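Local coordinates for early 35 kDa protein (Autographa californica nucleopolyhedrovirus, PDB 1P35) that inhibits caspases of the host cell, so blocking the apoptosis that viral infection sets off, and suppresses the antiviral RNA interference response, at residues A[12-17]-A[64-69]; A[207-212]-A[290-295]. All blocks are in the same frame, centred on the assembly; numbering follows the deposited sequence.

Contacts 1 and 2 each set a helix of early 35 kDa protein against one of its strands. From the N terminus, strand 10-21 comes first, and contact 1 closes when helix 62-74 crosses it; just over half of the 46 residues between 12-17 and 64-69 are strand. More than a hundred residues later, helix 206-215 waits for contact 2, closed only near the C terminus by strand 292-295 after another long beta-rich passage. The two loops follow one another, neither nesting nor crossing, and their centres lie about 19 Å apart. Strand 191-199, which pairs with strand 10-21 and with strand 276-282, links the two regions.

Contact 1: A[12-17]-A[64-69]. With EDO (1,2-ethanediol), chain G; PO4 (phosphate ion), chain E; PO4 (phosphate ion), chain D.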
# COMPACT_ATOMS: atom_id res chain seq x y z
N GLN A 12 6.28 15.90 -4.24
CA GLN A 12 5.32 15.04 -3.59
C GLN A 12 4.91 15.42 -2.15
O GLN A 12 5.01 14.60 -1.22
CB GLN A 12 5.86 13.60 -3.58
CG GLN A 12 6.30 13.04 -4.94
CD GLN A 12 7.12 11.75 -4.75
OE1 GLN A 12 6.58 10.66 -4.49
NE2 GLN A 12 8.45 11.90 -4.82
N THR A 13 4.38 16.63 -2.00
CA THR A 13 3.92 17.11 -0.72
C THR A 13 2.46 16.67 -0.54
O THR A 13 1.62 16.82 -1.43
CB THR A 13 4.08 18.67 -0.63
OG1 THR A 13 5.47 19.01 -0.77
CG2 THR A 13 3.60 19.20 0.70
N ILE A 14 2.18 16.08 0.62
CA ILE A 14 0.85 15.60 0.98
C ILE A 14 0.45 16.26 2.29
O ILE A 14 1.20 16.21 3.26
CB ILE A 14 0.87 14.08 1.12
CG1 ILE A 14 1.45 13.47 -0.17
CG2 ILE A 14 -0.52 13.54 1.32
CD1 ILE A 14 1.54 11.96 -0.17
N ILE A 15 -0.76 16.81 2.34
CA ILE A 15 -1.24 17.54 3.47
C ILE A 15 -2.63 17.15 3.85
O ILE A 15 -3.45 16.87 2.99
CB ILE A 15 -1.31 19.05 3.11
CG1 ILE A 15 0.08 19.58 2.79
CG2 ILE A 15 -2.07 19.83 4.20
CD1 ILE A 15 0.01 21.03 2.19
N ARG A 16 -2.88 17.15 5.16
CA ARG A 16 -4.21 16.88 5.67
C ARG A 16 -4.36 17.78 6.89
O ARG A 16 -3.43 17.91 7.70
CB ARG A 16 -4.41 15.42 6.10
CG ARG A 16 -5.88 15.09 6.26
CD ARG A 16 -6.17 13.72 6.93
NE ARG A 16 -5.72 13.75 8.31
CZ ARG A 16 -5.77 12.73 9.16
NH1 ARG A 16 -6.25 11.55 8.77
NH2 ARG A 16 -5.34 12.91 10.41
N ASP A 17 -5.52 18.42 7.00
CA ASP A 17 -5.77 19.30 8.13
C ASP A 17 -7.25 19.09 8.46
O ASP A 17 -8.10 19.36 7.63
CB ASP A 17 -5.47 20.75 7.74
CG ASP A 17 -5.63 21.71 8.90
OD1 ASP A 17 -6.76 21.84 9.39
OD2 ASP A 17 -4.63 22.35 9.31
N ASP A 64 -0.50 7.46 2.16
CA ASP A 64 -1.10 6.92 0.95
C ASP A 64 -2.62 7.01 0.98
O ASP A 64 -3.25 7.05 -0.08
CB ASP A 64 -0.66 5.46 0.70
CG ASP A 64 0.79 5.33 0.21
OD1 ASP A 64 1.31 6.30 -0.38
OD2 ASP A 64 1.39 4.26 0.38
N ARG A 65 -3.22 7.03 2.16
CA ARG A 65 -4.67 7.13 2.21
C ARG A 65 -5.08 8.57 1.87
O ARG A 65 -6.11 8.77 1.26
CB ARG A 65 -5.26 6.74 3.59
CG ARG A 65 -5.18 5.26 3.94
CD ARG A 65 -6.28 4.86 4.97
NE ARG A 65 -6.16 5.56 6.23
CZ ARG A 65 -5.13 5.42 7.07
NH1 ARG A 65 -4.15 4.60 6.77
NH2 ARG A 65 -5.09 6.10 8.20
N ILE A 66 -4.29 9.56 2.28
CA ILE A 66 -4.62 10.95 1.96
C ILE A 66 -4.56 11.06 0.42
O ILE A 66 -5.52 11.40 -0.24
CB ILE A 66 -3.59 11.92 2.57
CG1 ILE A 66 -3.69 11.87 4.11
CG2 ILE A 66 -3.86 13.36 2.07
CD1 ILE A 66 -2.55 12.56 4.78
N LYS A 67 -3.43 10.69 -0.13
CA LYS A 67 -3.21 10.75 -1.53
C LYS A 67 -4.26 9.96 -2.34
O LYS A 67 -4.71 10.40 -3.40
CB LYS A 67 -1.78 10.29 -1.84
CG LYS A 67 -1.41 10.38 -3.27
CD LYS A 67 0.07 10.08 -3.55
CE LYS A 67 0.27 10.04 -5.06
NZ LYS A 67 -0.58 11.16 -5.67
N SER A 68 -4.67 8.81 -1.85
CA SER A 68 -5.67 8.00 -2.55
C SER A 68 -7.01 8.66 -2.53
O SER A 68 -7.79 8.57 -3.49
CB SER A 68 -5.79 6.60 -1.89
OG SER A 68 -7.03 6.00 -2.18
N LYS A 69 -7.33 9.30 -1.41
CA LYS A 69 -8.62 9.92 -1.32
C LYS A 69 -8.76 11.13 -2.25
O LYS A 69 -9.85 11.37 -2.79
CB LYS A 69 -8.94 10.34 0.13
CG LYS A 69 -9.32 9.15 1.00
CD LYS A 69 -10.00 9.64 2.27
CE LYS A 69 -10.55 8.46 3.07
NZ LYS A 69 -10.92 8.88 4.46
C1 EDO G . -7.39 10.14 4.63
O1 EDO G . -8.18 8.92 4.70
C2 EDO G . -8.15 11.32 5.17
O2 EDO G . -8.31 11.15 6.55
P PO4 E . -8.74 7.65 8.10
O1 PO4 E . -7.48 7.89 8.92
O2 PO4 E . -9.42 8.97 7.81
O3 PO4 E . -8.41 7.00 6.77
O4 PO4 E . -9.62 6.70 8.91
P PO4 D . -6.76 9.43 12.07
O1 PO4 D . -6.41 10.80 12.65
O2 PO4 D . -6.55 8.39 13.15
O3 PO4 D . -8.20 9.40 11.60
O4 PO4 D . -5.86 9.19 10.89
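Ile14 and Ile66 meet where helix 62-74 lies across strand 10-21, a helix-on-sheet packing in which the local axes cross at 90°. The tight part is small and mostly aliphatic. Methyl CG2 of Ile14 presses on methyl CG2 of Ile66 at 3.4 Å, closer than usual for two carbons. In Ile66 both branches are used: CG2 also reaches the carbonyl oxygen of Ile15, while CD1, carried by a CG1 that stands anti to the carbonyl carbon (chi1 -66°), rests on CB of Arg16 at 3.7 Å. Beside this pair, CD1 of Ile14 lies against CB and CD of Lys67, the two side chains crossing at about a right angle.

Beyond Arg16 CB the contact loosens into a basic cluster that binds two phosphates and a diol, all probably from the crystallisation liquor. A bend at chi3 turns the guanidinium of Arg16 so that NH1 and NH2 both donate to one phosphate; NH1 also bonds 1,2-ethanediol, and NH2 forms a salt bridge with Glu26. The other end of the diol receives a weak bond from Lys69 NZ. Lys58 of the same chain and Arg79 of the second subunit also donate hydrogen bonds to phosphate. Arg65 grips the second phosphate with two N-H groups along one guanidinium edge: NE reaches O3 at 2.7 Å, and NH2 reaches O1 at 3.1 Å in a nearly straight bond of 175°.

Contact 2: A[207-212]-A[290-295]; sequences EQFEEF and KNVILN
Gln208 reaches from helix 206-215 to the backbone of Ile293, showing how one amide can dock a helix on a strand. Its CB points toward the strand and CG stands anti to the backbone N (chi1 -171°); the chain then runs extended, carrying CD to 3.6 Å from Ile293 O. At the tip, OE1 accepts the N-H of Ile293 at 2.8 Å, in the carbonyl plane on a lone pair, and lies close to Val292 CA. NE2 returns a bond to Ile293 O at 2.8 Å, nearly straight at 173°, and also lies near Leu294 CD2. Two bonds to one residue fix the rotation of the amide.

On one side the packing is apolar: Val292 CG1 meets the edge of the Phe209 ring, and Leu294 CD2 lies 3.7 Å from Phe209 CZ. Polar groups enter at Lys290, whose O faces the edge of the Phe212 ring and whose NZ forms a salt bridge with Glu211 OE1 at 3.1 Å. The helix runs roughly antiparallel to strand 292-295, which pairs with strand 176-179; Phe209 stacks on Phe268, and both Phe209 and Phe212 touch strand 276-282.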
# COMPACT_ATOMS: atom_id res chain seq x y z
N GLU A 207 -14.36 32.22 -5.09
CA GLU A 207 -13.48 33.19 -5.67
C GLU A 207 -11.97 32.93 -5.43
O GLU A 207 -11.16 33.17 -6.33
CB GLU A 207 -13.88 34.57 -5.13
CG GLU A 207 -12.95 35.73 -5.42
CD GLU A 207 -13.49 37.04 -4.84
OE1 GLU A 207 -14.71 37.13 -4.55
OE2 GLU A 207 -12.70 38.00 -4.69
N GLN A 208 -11.60 32.49 -4.23
CA GLN A 208 -10.19 32.26 -3.94
C GLN A 208 -9.72 31.08 -4.76
O GLN A 208 -8.59 31.05 -5.22
CB GLN A 208 -9.96 31.95 -2.43
CG GLN A 208 -8.48 31.91 -2.00
CD GLN A 208 -8.31 31.60 -0.48
OE1 GLN A 208 -7.21 31.31 -0.01
NE2 GLN A 208 -9.41 31.69 0.27
N PHE A 209 -10.60 30.11 -4.95
CA PHE A 209 -10.24 28.92 -5.69
C PHE A 209 -10.11 29.28 -7.21
O PHE A 209 -9.18 28.78 -7.89
CB PHE A 209 -11.26 27.78 -5.44
CG PHE A 209 -11.34 27.28 -3.99
CD1 PHE A 209 -10.29 27.52 -3.11
CD2 PHE A 209 -12.49 26.63 -3.49
CE1 PHE A 209 -10.36 27.14 -1.71
CE2 PHE A 209 -12.59 26.25 -2.11
CZ PHE A 209 -11.51 26.52 -1.24
N GLU A 210 -11.00 30.13 -7.73
CA GLU A 210 -10.95 30.54 -9.16
C GLU A 210 -9.63 31.20 -9.44
O GLU A 210 -8.94 30.87 -10.40
CB GLU A 210 -12.09 31.50 -9.53
CG GLU A 210 -13.45 30.81 -9.53
CD GLU A 210 -14.57 31.72 -9.99
OE1 GLU A 210 -14.48 32.23 -11.14
OE2 GLU A 210 -15.52 31.91 -9.20
N GLU A 211 -9.28 32.15 -8.58
CA GLU A 211 -8.01 32.84 -8.76
C GLU A 211 -6.82 31.85 -8.79
O GLU A 211 -5.89 32.01 -9.55
CB GLU A 211 -7.79 33.83 -7.60
CG GLU A 211 -6.37 34.43 -7.62
CD GLU A 211 -6.06 35.34 -6.43
OE1 GLU A 211 -6.35 34.96 -5.26
OE2 GLU A 211 -5.51 36.42 -6.67
N PHE A 212 -6.83 30.86 -7.89
CA PHE A 212 -5.70 29.93 -7.84
C PHE A 212 -5.66 29.07 -9.14
O PHE A 212 -4.61 28.94 -9.79
CB PHE A 212 -5.80 29.05 -6.55
CG PHE A 212 -4.48 28.64 -5.99
CD1 PHE A 212 -3.68 27.70 -6.66
CD2 PHE A 212 -4.00 29.22 -4.83
CE1 PHE A 212 -2.40 27.35 -6.17
CE2 PHE A 212 -2.72 28.87 -4.33
CZ PHE A 212 -1.93 27.95 -5.00
N LYS A 290 1.12 31.43 -3.12
CA LYS A 290 0.42 31.76 -1.89
C LYS A 290 -0.29 30.60 -1.15
O LYS A 290 -0.49 29.51 -1.70
CB LYS A 290 -0.59 32.90 -2.20
CG LYS A 290 -1.58 32.60 -3.29
CD LYS A 290 -2.67 33.70 -3.46
CE LYS A 290 -3.68 33.75 -2.33
NZ LYS A 290 -4.76 34.76 -2.59
N ASN A 291 -0.64 30.84 0.13
CA ASN A 291 -1.38 29.83 0.89
C ASN A 291 -2.88 30.00 0.56
O ASN A 291 -3.30 30.99 -0.01
CB ASN A 291 -1.15 30.03 2.41
CG ASN A 291 0.32 29.91 2.79
OD1 ASN A 291 1.02 29.04 2.24
ND2 ASN A 291 0.79 30.73 3.73
N VAL A 292 -3.68 29.03 0.93
CA VAL A 292 -5.12 29.11 0.74
C VAL A 292 -5.58 29.32 2.18
O VAL A 292 -5.14 28.60 3.08
CB VAL A 292 -5.67 27.79 0.16
CG1 VAL A 292 -7.15 27.68 0.41
CG2 VAL A 292 -5.37 27.74 -1.33
N ILE A 293 -6.41 30.32 2.43
CA ILE A 293 -6.86 30.62 3.79
C ILE A 293 -8.38 30.54 3.80
O ILE A 293 -9.04 31.22 2.99
CB ILE A 293 -6.26 32.02 4.21
CG1 ILE A 293 -4.71 31.92 4.11
CG2 ILE A 293 -6.65 32.40 5.66
CD1 ILE A 293 -3.86 33.11 4.58
N LEU A 294 -8.94 29.65 4.64
CA LEU A 294 -10.41 29.48 4.70
C LEU A 294 -11.01 29.68 6.08
O LEU A 294 -10.28 29.75 7.07
CB LEU A 294 -10.78 28.06 4.23
CG LEU A 294 -10.25 27.82 2.81
CD1 LEU A 294 -10.13 26.35 2.55
CD2 LEU A 294 -11.12 28.59 1.77
N ASN A 295 -12.33 29.75 6.14
CA ASN A 295 -13.07 29.84 7.40
C ASN A 295 -13.52 28.42 7.73
O ASN A 295 -13.89 27.65 6.83
CB ASN A 295 -14.31 30.75 7.27
CG ASN A 295 -13.96 32.22 7.09
OD1 ASN A 295 -13.20 32.77 7.88
ND2 ASN A 295 -14.51 32.85 6.06